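Local atomic coordinates of Non-structural protein 3 (PDB entry 6LN0), a protein that probably joins a macro domain to a papain-like cysteine protease that, as in related coronaviruses, would cleave the viral replicase polyprotein. Residues C260-N271 with P390-Y401; F295-T303 with Q315-N323. All coordinates share one frame; numbering follows the deposited sequence.

Contacts 1 and 2 lie side by side in the papain-like protease part of the chain, their centres about 13 Å apart. Along the sequence helix 260-270 comes first, helices 293-302 and 313-322 follow, and the hairpin of strands 391-395 and 398-402 comes last, so contact 2 is completed within the long excursion that contact 1 closes. The two meet directly where helix 260-270 packs on helix 313-322: Phe261 and Gly265 touch Val316, Leu268 meets Ile317 and Phe269 meets Leu320. Contact 1 thus joins the helices to the end of the eight-stranded sheet, while contact 2 packs two of those helices together, an arrangement consistent with the helical and sheet halves of papain-like proteases.

Contact 1 of 2, residues C260-N271 with P390-Y401; sequences CFVSAGVNLFQN and PAIKFAAAHCWY
Cys260 and His398 meet at the start of helix 260-270, with the cysteine SG 3.6 Å from ring atom ND1. The sulfur approaches the imidazole obliquely, 58° off the ring normal. His398 CB points away from the helix, but CG lies anti to the backbone N (chi1 -176°), which brings the ring back to the cysteine. Beside this pair, Cys399 SG packs 3.9 Å from Cys260 SG and presses on the helix backbone at Phe261 CA, 3.3 Å away; no disulfide joins the two sulfurs.

Apolar packing continues along the helix. Ala264 CB rests on the backbone of Trp400, allowing the axis of strand 398-401 to come within 6.6 Å of the helix axis in a nearly parallel direction. Ile392 reaches in from the neighbouring strand, its CD1 3.2 Å from Ala264 O and 3.7 Å from Leu268 CD2; the Ile392 and Leu268 side chains cross at about a right angle.

Polar contact across the interface is slight. Tyr401 lays one ring face over the Asn267-Leu268 peptide, and its OH gives a weak hydrogen bond to Asn271 OD1 (2.6 Å), with ring and amide planes 27° apart. The Asn267 amide turns to His252 instead, leaving its CB to pack 3.6 Å from Tyr401 CB.

The chemistry is consistent with the cysteine-histidine pair of a papain-like protease: a cysteine sulfur at a helix start faces an imidazole carried by a hairpin, and largely apolar packing sets their relative position.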
ATOM      1  N   CYS A 260      24.576  18.641   1.713  1.00 49.19           N
ATOM      2  CA  CYS A 260      25.645  19.061   2.622  1.00 51.91           C
ATOM      3  C   CYS A 260      25.182  19.018   4.068  1.00 51.34           C
ATOM      4  O   CYS A 260      25.971  18.676   4.959  1.00 49.24           O
ATOM      5  CB  CYS A 260      26.175  20.455   2.238  1.00 46.82           C
ATOM      6  SG  CYS A 260      24.942  21.777   2.158  1.00 64.37           S
ATOM      7  N   PHE A 261      23.902  19.316   4.306  1.00 53.74           N
ATOM      8  CA  PHE A 261      23.328  19.143   5.637  1.00 51.09           C
ATOM      9  C   PHE A 261      23.493  17.724   6.169  1.00 46.69           C
ATOM     10  O   PHE A 261      23.513  17.533   7.390  1.00 49.27           O
ATOM     11  CB  PHE A 261      21.844  19.545   5.654  1.00 54.02           C
ATOM     12  CG  PHE A 261      20.894  18.495   5.118  1.00 53.14           C
ATOM     13  CD1 PHE A 261      20.811  18.229   3.763  1.00 50.60           C
ATOM     14  CD2 PHE A 261      20.050  17.813   5.977  1.00 55.60           C
ATOM     15  CE1 PHE A 261      19.902  17.267   3.281  1.00 55.46           C
ATOM     16  CE2 PHE A 261      19.151  16.863   5.516  1.00 47.07           C
ATOM     17  CZ  PHE A 261      19.081  16.589   4.161  1.00 51.00           C
ATOM     18  N   VAL A 262      23.663  16.736   5.298  1.00 43.72           N
ATOM     19  CA  VAL A 262      23.861  15.373   5.769  1.00 44.97           C
ATOM     20  C   VAL A 262      25.327  15.122   6.080  1.00 46.33           C
ATOM     21  O   VAL A 262      25.673  14.664   7.176  1.00 48.83           O
ATOM     22  CB  VAL A 262      23.325  14.358   4.739  1.00 42.14           C
ATOM     23  CG1 VAL A 262      23.679  12.959   5.153  1.00 34.75           C
ATOM     24  CG2 VAL A 262      21.838  14.515   4.579  1.00 43.78           C
ATOM     25  N   SER A 263      26.208  15.411   5.118  1.00 48.72           N
ATOM     26  CA  SER A 263      27.647  15.264   5.347  1.00 50.67           C
ATOM     27  C   SER A 263      28.111  16.060   6.563  1.00 42.45           C
ATOM     28  O   SER A 263      28.925  15.573   7.348  1.00 46.77           O
ATOM     29  CB  SER A 263      28.440  15.689   4.104  1.00 49.77           C
ATOM     30  OG  SER A 263      27.966  16.930   3.599  1.00 49.55           O
ATOM     31  N   ALA A 264      27.615  17.277   6.746  1.00 39.68           N
ATOM     32  CA  ALA A 264      28.054  18.041   7.913  1.00 46.04           C
ATOM     33  C   ALA A 264      27.618  17.350   9.213  1.00 51.18           C
ATOM     34  O   ALA A 264      28.390  17.263  10.182  1.00 47.19           O
ATOM     35  CB  ALA A 264      27.525  19.472   7.841  1.00 39.17           C
ATOM     36  N   GLY A 265      26.397  16.814   9.239  1.00 47.36           N
ATOM     37  CA  GLY A 265      25.933  16.141  10.443  1.00 43.61           C
ATOM     38  C   GLY A 265      26.700  14.863  10.727  1.00 46.48           C
ATOM     39  O   GLY A 265      27.155  14.638  11.852  1.00 44.01           O
ATOM     40  N   VAL A 266      26.857  14.008   9.706  1.00 43.71           N
ATOM     41  CA  VAL A 266      27.637  12.777   9.841  1.00 39.57           C
ATOM     42  C   VAL A 266      29.100  13.052  10.160  1.00 47.92           C
ATOM     43  O   VAL A 266      29.764  12.230  10.810  1.00 49.78           O
ATOM     44  CB  VAL A 266      27.504  11.932   8.561  1.00 46.84           C
ATOM     45  CG1 VAL A 266      28.194  10.582   8.745  1.00 48.28           C
ATOM     46  CG2 VAL A 266      26.027  11.752   8.223  1.00 43.00           C
ATOM     47  N   ASN A 267      29.647  14.171   9.686  1.00 45.41           N
ATOM     48  CA  ASN A 267      31.058  14.411   9.950  1.00 51.33           C
ATOM     49  C   ASN A 267      31.295  14.902  11.375  1.00 47.72           C
ATOM     50  O   ASN A 267      32.251  14.470  12.020  1.00 48.42           O
ATOM     51  CB  ASN A 267      31.628  15.379   8.921  1.00 51.12           C
ATOM     52  CG  ASN A 267      31.779  14.722   7.563  1.00 56.18           C
ATOM     53  OD1 ASN A 267      31.791  13.477   7.462  1.00 55.38           O
ATOM     54  ND2 ASN A 267      31.864  15.534   6.513  1.00 48.77           N
ATOM     55  N   LEU A 268      30.441  15.792  11.886  1.00 46.51           N
ATOM     56  CA  LEU A 268      30.444  16.075  13.320  1.00 47.07           C
ATOM     57  C   LEU A 268      30.317  14.787  14.127  1.00 46.02           C
ATOM     58  O   LEU A 268      31.086  14.546  15.064  1.00 45.39           O
ATOM     59  CB  LEU A 268      29.306  17.031  13.670  1.00 42.97           C
ATOM     60  CG  LEU A 268      29.195  17.471  15.118  1.00 43.55           C
ATOM     61  CD1 LEU A 268      30.435  18.233  15.551  1.00 40.15           C
ATOM     62  CD2 LEU A 268      27.957  18.342  15.270  1.00 38.02           C
ATOM     63  N   PHE A 269      29.353  13.935  13.760  1.00 44.99           N
ATOM     64  CA  PHE A 269      29.110  12.731  14.546  1.00 45.31           C
ATOM     65  C   PHE A 269      30.356  11.859  14.589  1.00 46.87           C
ATOM     66  O   PHE A 269      30.720  11.334  15.647  1.00 47.20           O
ATOM     67  CB  PHE A 269      27.913  11.931  13.995  1.00 42.72           C
ATOM     68  CG  PHE A 269      27.622  10.702  14.799  1.00 42.43           C
ATOM     69  CD1 PHE A 269      28.248   9.500  14.510  1.00 43.66           C
ATOM     70  CD2 PHE A 269      26.800  10.769  15.907  1.00 42.05           C
ATOM     71  CE1 PHE A 269      28.035   8.389  15.294  1.00 44.01           C
ATOM     72  CE2 PHE A 269      26.583   9.656  16.699  1.00 44.01           C
ATOM     73  CZ  PHE A 269      27.185   8.463  16.382  1.00 46.10           C
ATOM     74  N   GLN A 270      31.029  11.707  13.449  1.00 48.07           N
ATOM     75  CA  GLN A 270      32.245  10.909  13.405  1.00 50.55           C
ATOM     76  C   GLN A 270      33.317  11.427  14.358  1.00 53.34           C
ATOM     77  O   GLN A 270      34.169  10.642  14.787  1.00 53.33           O
ATOM     78  CB  GLN A 270      32.783  10.860  11.971  1.00 48.06           C
ATOM     79  CG  GLN A 270      31.945   9.988  11.034  1.00 45.79           C
ATOM     80  CD  GLN A 270      32.540   9.877   9.646  1.00 50.67           C
ATOM     81  OE1 GLN A 270      33.364   8.999   9.384  1.00 54.16           O
ATOM     82  NE2 GLN A 270      32.135  10.779   8.747  1.00 52.95           N
ATOM     83  N   ASN A 271      33.289  12.716  14.713  1.00 47.67           N
ATOM     84  CA  ASN A 271      34.251  13.270  15.655  1.00 54.64           C
ATOM     85  C   ASN A 271      33.743  13.290  17.085  1.00 52.70           C
ATOM     86  O   ASN A 271      34.291  14.027  17.909  1.00 52.41           O
ATOM     87  CB  ASN A 271      34.675  14.680  15.232  1.00 55.44           C
ATOM     88  CG  ASN A 271      35.744  14.652  14.154  1.00 58.88           C
ATOM     89  OD1 ASN A 271      35.476  14.969  12.992  1.00 59.49           O
ATOM     90  ND2 ASN A 271      36.947  14.217  14.521  1.00 54.53           N
ATOM     91  N   PRO A 390      35.424  20.496  17.154  1.00 57.03           N
ATOM     92  CA  PRO A 390      34.537  20.045  16.061  1.00 57.62           C
ATOM     93  C   PRO A 390      33.206  20.780  16.074  1.00 51.99           C
ATOM     94  O   PRO A 390      32.524  20.847  17.097  1.00 51.15           O
ATOM     95  CB  PRO A 390      34.345  18.551  16.341  1.00 50.91           C
ATOM     96  CG  PRO A 390      35.479  18.163  17.224  1.00 55.08           C
ATOM     97  CD  PRO A 390      35.895  19.388  18.002  1.00 52.38           C
ATOM     98  N   ALA A 391      32.840  21.351  14.932  1.00 51.53           N
ATOM     99  CA  ALA A 391      31.653  22.188  14.857  1.00 47.24           C
ATOM    100  C   ALA A 391      31.013  22.058  13.480  1.00 50.00           C
ATOM    101  O   ALA A 391      31.515  21.362  12.589  1.00 47.71           O
ATOM    102  CB  ALA A 391      31.985  23.652  15.156  1.00 46.20           C
ATOM    103  N   ILE A 392      29.881  22.733  13.318  1.00 46.26           N
ATOM    104  CA  ILE A 392      29.217  22.850  12.031  1.00 46.58           C
ATOM    105  C   ILE A 392      28.939  24.325  11.793  1.00 42.57           C
ATOM    106  O   ILE A 392      28.448  25.026  12.683  1.00 42.53           O
ATOM    107  CB  ILE A 392      27.914  22.019  11.972  1.00 44.06           C
ATOM    108  CG1 ILE A 392      28.241  20.513  12.035  1.00 45.00           C
ATOM    109  CG2 ILE A 392      27.171  22.335  10.718  1.00 43.72           C
ATOM    110  CD1 ILE A 392      27.020  19.567  11.944  1.00 43.91           C
ATOM    111  N   LYS A 393      29.288  24.803  10.613  1.00 47.27           N
ATOM    112  CA  LYS A 393      28.998  26.173  10.229  1.00 53.92           C
ATOM    113  C   LYS A 393      28.000  26.176   9.076  1.00 58.08           C
ATOM    114  O   LYS A 393      27.989  25.272   8.227  1.00 52.53           O
ATOM    115  CB  LYS A 393      30.277  26.940   9.845  1.00 57.72           C
ATOM    116  CG  LYS A 393      31.268  27.181  10.994  1.00 56.07           C
ATOM    117  CD  LYS A 393      32.000  28.501  10.831  1.00 58.75           C
ATOM    118  CE  LYS A 393      33.514  28.349  11.019  1.00 69.66           C
ATOM    119  NZ  LYS A 393      34.292  29.451  10.336  1.00 78.24           N
ATOM    120  N   PHE A 394      27.162  27.211   9.072  1.00 56.84           N
ATOM    121  CA  PHE A 394      26.070  27.367   8.123  1.00 60.04           C
ATOM    122  C   PHE A 394      26.090  28.807   7.633  1.00 65.78           C
ATOM    123  O   PHE A 394      26.076  29.738   8.446  1.00 59.54           O
ATOM    124  CB  PHE A 394      24.739  27.041   8.804  1.00 57.79           C
ATOM    125  CG  PHE A 394      23.570  26.859   7.863  1.00 64.69           C
ATOM    126  CD1 PHE A 394      22.980  27.947   7.238  1.00 61.28           C
ATOM    127  CD2 PHE A 394      23.022  25.599   7.657  1.00 64.12           C
ATOM    128  CE1 PHE A 394      21.889  27.778   6.405  1.00 65.04           C
ATOM    129  CE2 PHE A 394      21.930  25.422   6.811  1.00 68.05           C
ATOM    130  CZ  PHE A 394      21.367  26.512   6.189  1.00 70.07           C
ATOM    131  N   ALA A 395      26.135  28.991   6.315  1.00 63.25           N
ATOM    132  CA  ALA A 395      26.027  30.322   5.735  1.00 62.46           C
ATOM    133  C   ALA A 395      25.723  30.174   4.257  1.00 65.80           C
ATOM    134  O   ALA A 395      26.238  29.263   3.604  1.00 70.71           O
ATOM    135  CB  ALA A 395      27.311  31.138   5.928  1.00 66.73           C
ATOM    136  N   ALA A 396      24.886  31.069   3.737  1.00 66.17           N
ATOM    137  CA  ALA A 396      24.572  31.094   2.309  1.00 68.97           C
ATOM    138  C   ALA A 396      24.040  29.743   1.822  1.00 72.85           C
ATOM    139  O   ALA A 396      24.416  29.259   0.749  1.00 71.91           O
ATOM    140  CB  ALA A 396      25.794  31.523   1.491  1.00 60.85           C
ATOM    141  N   ALA A 397      23.170  29.118   2.626  1.00 72.61           N
ATOM    142  CA  ALA A 397      22.527  27.840   2.305  1.00 65.52           C
ATOM    143  C   ALA A 397      23.526  26.719   2.057  1.00 67.50           C
ATOM    144  O   ALA A 397      23.201  25.731   1.395  1.00 70.94           O
ATOM    145  CB  ALA A 397      21.583  27.975   1.107  1.00 70.69           C
ATOM    146  N   HIS A 398      24.747  26.862   2.560  1.00 68.25           N
ATOM    147  CA  HIS A 398      25.728  25.790   2.571  1.00 68.87           C
ATOM    148  C   HIS A 398      26.137  25.574   4.020  1.00 64.23           C
ATOM    149  O   HIS A 398      26.117  26.509   4.824  1.00 65.93           O
ATOM    150  CB  HIS A 398      26.946  26.129   1.689  1.00 65.54           C
ATOM    151  CG  HIS A 398      27.962  25.028   1.584  1.00 66.18           C
ATOM    152  ND1 HIS A 398      27.671  23.790   1.050  1.00 71.03           N
ATOM    153  CD2 HIS A 398      29.274  24.987   1.927  1.00 69.45           C
ATOM    154  CE1 HIS A 398      28.755  23.033   1.077  1.00 65.37           C
ATOM    155  NE2 HIS A 398      29.742  23.735   1.607  1.00 67.97           N
ATOM    156  N   CYS A 399      26.471  24.334   4.362  1.00 61.67           N
ATOM    157  CA  CYS A 399      26.879  24.002   5.719  1.00 60.69           C
ATOM    158  C   CYS A 399      27.966  22.951   5.640  1.00 56.44           C
ATOM    159  O   CYS A 399      28.008  22.160   4.690  1.00 60.88           O
ATOM    160  CB  CYS A 399      25.692  23.509   6.572  1.00 58.56           C
ATOM    161  SG  CYS A 399      24.961  21.981   6.073  1.00 65.09           S
ATOM    162  N   TRP A 400      28.850  22.947   6.634  1.00 51.44           N
ATOM    163  CA  TRP A 400      30.041  22.133   6.471  1.00 50.32           C
ATOM    164  C   TRP A 400      30.630  21.865   7.837  1.00 53.05           C
ATOM    165  O   TRP A 400      30.481  22.673   8.762  1.00 52.17           O
ATOM    166  CB  TRP A 400      31.077  22.824   5.569  1.00 59.27           C
ATOM    167  CG  TRP A 400      31.679  24.059   6.183  1.00 58.22           C
ATOM    168  CD1 TRP A 400      32.763  24.106   7.003  1.00 60.49           C
ATOM    169  CD2 TRP A 400      31.228  25.419   6.037  1.00 60.34           C
ATOM    170  NE1 TRP A 400      33.024  25.407   7.378  1.00 63.67           N
ATOM    171  CE2 TRP A 400      32.099  26.231   6.797  1.00 61.00           C
ATOM    172  CE3 TRP A 400      30.186  26.029   5.331  1.00 60.61           C
ATOM    173  CZ2 TRP A 400      31.958  27.616   6.873  1.00 63.60           C
ATOM    174  CZ3 TRP A 400      30.042  27.409   5.415  1.00 60.06           C
ATOM    175  CH2 TRP A 400      30.929  28.186   6.175  1.00 63.67           C
ATOM    176  N   TYR A 401      31.310  20.731   7.950  1.00 53.86           N
ATOM    177  CA  TYR A 401      32.011  20.404   9.178  1.00 55.28           C
ATOM    178  C   TYR A 401      33.357  21.117   9.218  1.00 63.27           C
ATOM    179  O   TYR A 401      34.045  21.246   8.202  1.00 66.63           O
ATOM    180  CB  TYR A 401      32.220  18.900   9.287  1.00 53.65           C
ATOM    181  CG  TYR A 401      33.157  18.520  10.401  1.00 55.02           C
ATOM    182  CD1 TYR A 401      32.906  18.920  11.709  1.00 53.79           C
ATOM    183  CD2 TYR A 401      34.291  17.764  10.154  1.00 55.06           C
ATOM    184  CE1 TYR A 401      33.763  18.577  12.736  1.00 56.60           C
ATOM    185  CE2 TYR A 401      35.153  17.413  11.175  1.00 58.48           C
ATOM    186  CZ  TYR A 401      34.885  17.823  12.466  1.00 57.31           C
ATOM    187  OH  TYR A 401      35.743  17.479  13.488  1.00 62.62           O
TER

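Contact 2 of 2, residues F295-T303 with Q315-N323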
ATOM      1  N   PHE A 295      22.161   4.177   5.162  1.00 49.45           N
ATOM      2  CA  PHE A 295      22.339   5.151   6.236  1.00 42.69           C
ATOM      3  C   PHE A 295      21.867   6.533   5.817  1.00 44.26           C
ATOM      4  O   PHE A 295      21.168   7.211   6.573  1.00 44.70           O
ATOM      5  CB  PHE A 295      23.810   5.180   6.632  1.00 51.30           C
ATOM      6  CG  PHE A 295      24.115   6.009   7.838  1.00 47.45           C
ATOM      7  CD1 PHE A 295      23.437   5.802   9.031  1.00 47.03           C
ATOM      8  CD2 PHE A 295      25.122   6.959   7.802  1.00 46.12           C
ATOM      9  CE1 PHE A 295      23.736   6.537  10.161  1.00 46.07           C
ATOM     10  CE2 PHE A 295      25.441   7.710   8.940  1.00 45.96           C
ATOM     11  CZ  PHE A 295      24.749   7.500  10.118  1.00 48.79           C
ATOM     12  N   VAL A 296      22.219   6.958   4.607  1.00 42.05           N
ATOM     13  CA  VAL A 296      21.818   8.272   4.116  1.00 41.12           C
ATOM     14  C   VAL A 296      20.319   8.332   3.881  1.00 39.45           C
ATOM     15  O   VAL A 296      19.670   9.351   4.163  1.00 41.56           O
ATOM     16  CB  VAL A 296      22.597   8.615   2.829  1.00 42.62           C
ATOM     17  CG1 VAL A 296      22.034   9.856   2.213  1.00 39.40           C
ATOM     18  CG2 VAL A 296      24.084   8.834   3.152  1.00 46.58           C
ATOM     19  N   ALA A 297      19.751   7.265   3.312  1.00 40.56           N
ATOM     20  CA  ALA A 297      18.307   7.225   3.098  1.00 40.44           C
ATOM     21  C   ALA A 297      17.565   7.298   4.428  1.00 38.22           C
ATOM     22  O   ALA A 297      16.567   8.018   4.563  1.00 37.74           O
ATOM     23  CB  ALA A 297      17.924   5.961   2.331  1.00 38.72           C
ATOM     24  N   TRP A 298      18.054   6.580   5.428  1.00 35.79           N
ATOM     25  CA  TRP A 298      17.511   6.737   6.769  1.00 38.60           C
ATOM     26  C   TRP A 298      17.582   8.187   7.249  1.00 42.24           C
ATOM     27  O   TRP A 298      16.667   8.662   7.931  1.00 44.14           O
ATOM     28  CB  TRP A 298      18.247   5.807   7.730  1.00 39.50           C
ATOM     29  CG  TRP A 298      17.744   5.900   9.123  1.00 44.86           C
ATOM     30  CD1 TRP A 298      16.526   5.459   9.606  1.00 40.49           C
ATOM     31  CD2 TRP A 298      18.433   6.469  10.239  1.00 42.37           C
ATOM     32  NE1 TRP A 298      16.435   5.720  10.955  1.00 41.35           N
ATOM     33  CE2 TRP A 298      17.587   6.334  11.370  1.00 43.19           C
ATOM     34  CE3 TRP A 298      19.680   7.068  10.397  1.00 38.30           C
ATOM     35  CZ2 TRP A 298      17.952   6.795  12.630  1.00 40.19           C
ATOM     36  CZ3 TRP A 298      20.046   7.517  11.660  1.00 40.39           C
ATOM     37  CH2 TRP A 298      19.191   7.378  12.753  1.00 37.64           C
ATOM     38  N   ILE A 299      18.651   8.918   6.921  1.00 41.65           N
ATOM     39  CA  ILE A 299      18.725  10.300   7.395  1.00 41.61           C
ATOM     40  C   ILE A 299      17.648  11.135   6.732  1.00 39.41           C
ATOM     41  O   ILE A 299      16.957  11.924   7.388  1.00 44.84           O
ATOM     42  CB  ILE A 299      20.115  10.913   7.153  1.00 40.67           C
ATOM     43  CG1 ILE A 299      21.202  10.037   7.737  1.00 41.42           C
ATOM     44  CG2 ILE A 299      20.166  12.315   7.719  1.00 35.63           C
ATOM     45  CD1 ILE A 299      21.622  10.420   9.029  1.00 46.44           C
ATOM     46  N   TYR A 300      17.502  10.990   5.418  1.00 39.36           N
ATOM     47  CA  TYR A 300      16.516  11.788   4.698  1.00 41.02           C
ATOM     48  C   TYR A 300      15.100  11.485   5.160  1.00 43.13           C
ATOM     49  O   TYR A 300      14.286  12.405   5.314  1.00 47.75           O
ATOM     50  CB  TYR A 300      16.623  11.536   3.203  1.00 42.42           C
ATOM     51  CG  TYR A 300      17.578  12.453   2.467  1.00 48.81           C
ATOM     52  CD1 TYR A 300      17.127  13.637   1.912  1.00 47.32           C
ATOM     53  CD2 TYR A 300      18.919  12.107   2.295  1.00 41.07           C
ATOM     54  CE1 TYR A 300      17.970  14.456   1.214  1.00 51.26           C
ATOM     55  CE2 TYR A 300      19.766  12.915   1.600  1.00 50.24           C
ATOM     56  CZ  TYR A 300      19.290  14.101   1.062  1.00 51.80           C
ATOM     57  OH  TYR A 300      20.131  14.934   0.364  1.00 50.81           O
ATOM     58  N   ALA A 301      14.776  10.200   5.372  1.00 39.43           N
ATOM     59  CA  ALA A 301      13.413   9.842   5.779  1.00 44.80           C
ATOM     60  C   ALA A 301      13.128  10.260   7.221  1.00 41.10           C
ATOM     61  O   ALA A 301      12.001  10.642   7.552  1.00 40.44           O
ATOM     62  CB  ALA A 301      13.178   8.338   5.616  1.00 38.60           C
ATOM     63  N   SER A 302      14.129  10.174   8.100  1.00 38.30           N
ATOM     64  CA  SER A 302      13.918  10.586   9.485  1.00 46.23           C
ATOM     65  C   SER A 302      13.709  12.096   9.613  1.00 48.50           C
ATOM     66  O   SER A 302      13.001  12.537  10.526  1.00 50.49           O
ATOM     67  CB  SER A 302      15.096  10.149  10.359  1.00 45.05           C
ATOM     68  OG  SER A 302      15.260   8.741  10.327  1.00 44.70           O
ATOM     69  N   THR A 303      14.317  12.904   8.734  1.00 41.88           N
ATOM     70  CA  THR A 303      14.180  14.356   8.815  1.00 43.46           C
ATOM     71  C   THR A 303      13.217  14.907   7.770  1.00 45.80           C
ATOM     72  O   THR A 303      13.107  16.125   7.624  1.00 43.65           O
ATOM     73  CB  THR A 303      15.558  15.052   8.712  1.00 39.12           C
ATOM     74  OG1 THR A 303      16.189  14.762   7.464  1.00 39.09           O
ATOM     75  CG2 THR A 303      16.483  14.574   9.788  1.00 43.13           C
ATOM     76  N   GLN A 315      19.112  19.257  12.701  1.00 46.80           N
ATOM     77  CA  GLN A 315      18.243  18.085  12.601  1.00 47.60           C
ATOM     78  C   GLN A 315      19.055  16.799  12.482  1.00 45.08           C
ATOM     79  O   GLN A 315      18.788  15.812  13.171  1.00 42.32           O
ATOM     80  CB  GLN A 315      17.321  18.225  11.389  1.00 50.66           C
ATOM     81  CG  GLN A 315      15.902  18.704  11.669  1.00 55.94           C
ATOM     82  CD  GLN A 315      14.991  18.529  10.440  1.00 58.08           C
ATOM     83  OE1 GLN A 315      15.251  19.094   9.369  1.00 56.35           O
ATOM     84  NE2 GLN A 315      13.929  17.735  10.591  1.00 51.40           N
ATOM     85  N   VAL A 316      20.063  16.801  11.614  1.00 43.81           N
ATOM     86  CA  VAL A 316      20.831  15.584  11.379  1.00 41.36           C
ATOM     87  C   VAL A 316      21.599  15.187  12.633  1.00 43.33           C
ATOM     88  O   VAL A 316      21.465  14.062  13.128  1.00 43.39           O
ATOM     89  CB  VAL A 316      21.766  15.762  10.173  1.00 40.47           C
ATOM     90  CG1 VAL A 316      22.647  14.531   9.999  1.00 39.20           C
ATOM     91  CG2 VAL A 316      20.949  16.073   8.926  1.00 37.78           C
ATOM     92  N   ILE A 317      22.419  16.101  13.172  1.00 42.36           N
ATOM     93  CA  ILE A 317      23.245  15.715  14.309  1.00 42.99           C
ATOM     94  C   ILE A 317      22.371  15.334  15.500  1.00 39.48           C
ATOM     95  O   ILE A 317      22.728  14.446  16.284  1.00 39.85           O
ATOM     96  CB  ILE A 317      24.271  16.817  14.674  1.00 38.57           C
ATOM     97  CG1 ILE A 317      25.189  16.287  15.759  1.00 36.25           C
ATOM     98  CG2 ILE A 317      23.612  18.095  15.192  1.00 39.75           C
ATOM     99  CD1 ILE A 317      25.920  15.032  15.340  1.00 38.13           C
ATOM    100  N   SER A 318      21.212  15.970  15.642  1.00 38.24           N
ATOM    101  CA  SER A 318      20.333  15.621  16.747  1.00 37.70           C
ATOM    102  C   SER A 318      19.696  14.254  16.531  1.00 41.65           C
ATOM    103  O   SER A 318      19.506  13.491  17.487  1.00 41.28           O
ATOM    104  CB  SER A 318      19.269  16.695  16.928  1.00 42.87           C
ATOM    105  OG  SER A 318      18.116  16.136  17.543  1.00 52.57           O
ATOM    106  N   LEU A 319      19.370  13.919  15.278  1.00 43.75           N
ATOM    107  CA  LEU A 319      18.879  12.580  14.967  1.00 33.30           C
ATOM    108  C   LEU A 319      19.922  11.521  15.296  1.00 39.47           C
ATOM    109  O   LEU A 319      19.623  10.525  15.962  1.00 44.99           O
ATOM    110  CB  LEU A 319      18.489  12.493  13.493  1.00 39.41           C
ATOM    111  CG  LEU A 319      18.266  11.054  13.041  1.00 39.08           C
ATOM    112  CD1 LEU A 319      16.892  10.620  13.465  1.00 30.11           C
ATOM    113  CD2 LEU A 319      18.440  10.946  11.543  1.00 43.00           C
ATOM    114  N   LEU A 320      21.162  11.728  14.857  1.00 40.57           N
ATOM    115  CA  LEU A 320      22.203  10.734  15.087  1.00 40.14           C
ATOM    116  C   LEU A 320      22.461  10.537  16.569  1.00 42.41           C
ATOM    117  O   LEU A 320      22.526   9.399  17.053  1.00 43.00           O
ATOM    118  CB  LEU A 320      23.488  11.150  14.376  1.00 39.47           C
ATOM    119  CG  LEU A 320      23.336  11.325  12.863  1.00 45.26           C
ATOM    120  CD1 LEU A 320      24.698  11.680  12.252  1.00 41.17           C
ATOM    121  CD2 LEU A 320      22.700  10.074  12.199  1.00 39.05           C
ATOM    122  N   VAL A 321      22.601  11.645  17.313  1.00 42.60           N
ATOM    123  CA  VAL A 321      22.981  11.568  18.727  1.00 43.04           C
ATOM    124  C   VAL A 321      21.891  10.877  19.544  1.00 38.08           C
ATOM    125  O   VAL A 321      22.175  10.039  20.409  1.00 37.25           O
ATOM    126  CB  VAL A 321      23.303  12.975  19.274  1.00 39.52           C
ATOM    127  CG1 VAL A 321      23.265  12.976  20.788  1.00 31.89           C
ATOM    128  CG2 VAL A 321      24.653  13.442  18.777  1.00 37.15           C
ATOM    129  N   SER A 322      20.633  11.198  19.278  1.00 38.02           N
ATOM    130  CA  SER A 322      19.560  10.555  20.024  1.00 43.42           C
ATOM    131  C   SER A 322      19.400   9.068  19.693  1.00 46.36           C
ATOM    132  O   SER A 322      18.752   8.354  20.463  1.00 53.21           O
ATOM    133  CB  SER A 322      18.243  11.271  19.777  1.00 36.94           C
ATOM    134  OG  SER A 322      17.837  10.996  18.474  1.00 47.56           O
ATOM    135  N   ASN A 323      19.959   8.575  18.582  1.00 45.20           N
ATOM    136  CA  ASN A 323      19.956   7.146  18.290  1.00 38.51           C
ATOM    137  C   ASN A 323      21.229   6.465  18.750  1.00 45.11           C
ATOM    138  O   ASN A 323      21.537   5.351  18.288  1.00 46.62           O
ATOM    139  CB  ASN A 323      19.752   6.886  16.804  1.00 42.73           C
ATOM    140  CG  ASN A 323      18.321   6.957  16.417  1.00 41.75           C
ATOM    141  OD1 ASN A 323      17.604   5.960  16.443  1.00 48.15           O
ATOM    142  ND2 ASN A 323      17.885   8.136  16.040  1.00 39.91           N
TER
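Leu319 meets Trp298 over a face of the indole, with CD2 4.0 Å from the centroid of the six-membered ring and 22° off its normal, a CH-pi contact. With Trp298 CG anti to the backbone N, the far end of the indole comes up against helix 315-322. Leu320 CD2 approaches the same indole near its plane, 3.7 Å from CZ3. The isobutyl groups of two successive leucines therefore take a face and an edge of one ring.

Aliphatic contacts extend the seam. Ile299 CD1 lies 3.4 Å from Leu320 CD2, a tight approach, and Ile299 CG2 packs against both methyls of Val316. Further along, both methyls of Leu319 sit 3.6 Å from Ser302 CB. Phe295 adds its CZ obliquely against Leu320 CD2.

Polar groups serve mainly their own helices. Asn323 ND2 donates almost straight to Leu319 O (3.0 Å, 176°), which holds the amide against the indole edge with the two planes nearly perpendicular; its OD1 is bonded to Arg277. Ser302 OG and Thr303 OG1 turn back to Trp298 O and Ile299 O, each carbonyl also taking a backbone N-H from the opposite face of its plane. Across the contact there is one weak hydrogen bond, Gln315 NE2 to Thr303 O at 3.5 Å, while Gln315 OE1 is held by Arg305.

The axes of segments 295-302 and 315-322 cross at 111°, 10.4 Å apart at their closest approach. Around them, helix 260-270 covers Val316 and Leu320, helix 278-287 backs Phe295, Trp298 and Asn323, and Tyr234 of helix 228-237 touches Trp298, while strand 327-332 follows helix 313-322 into the large sheet.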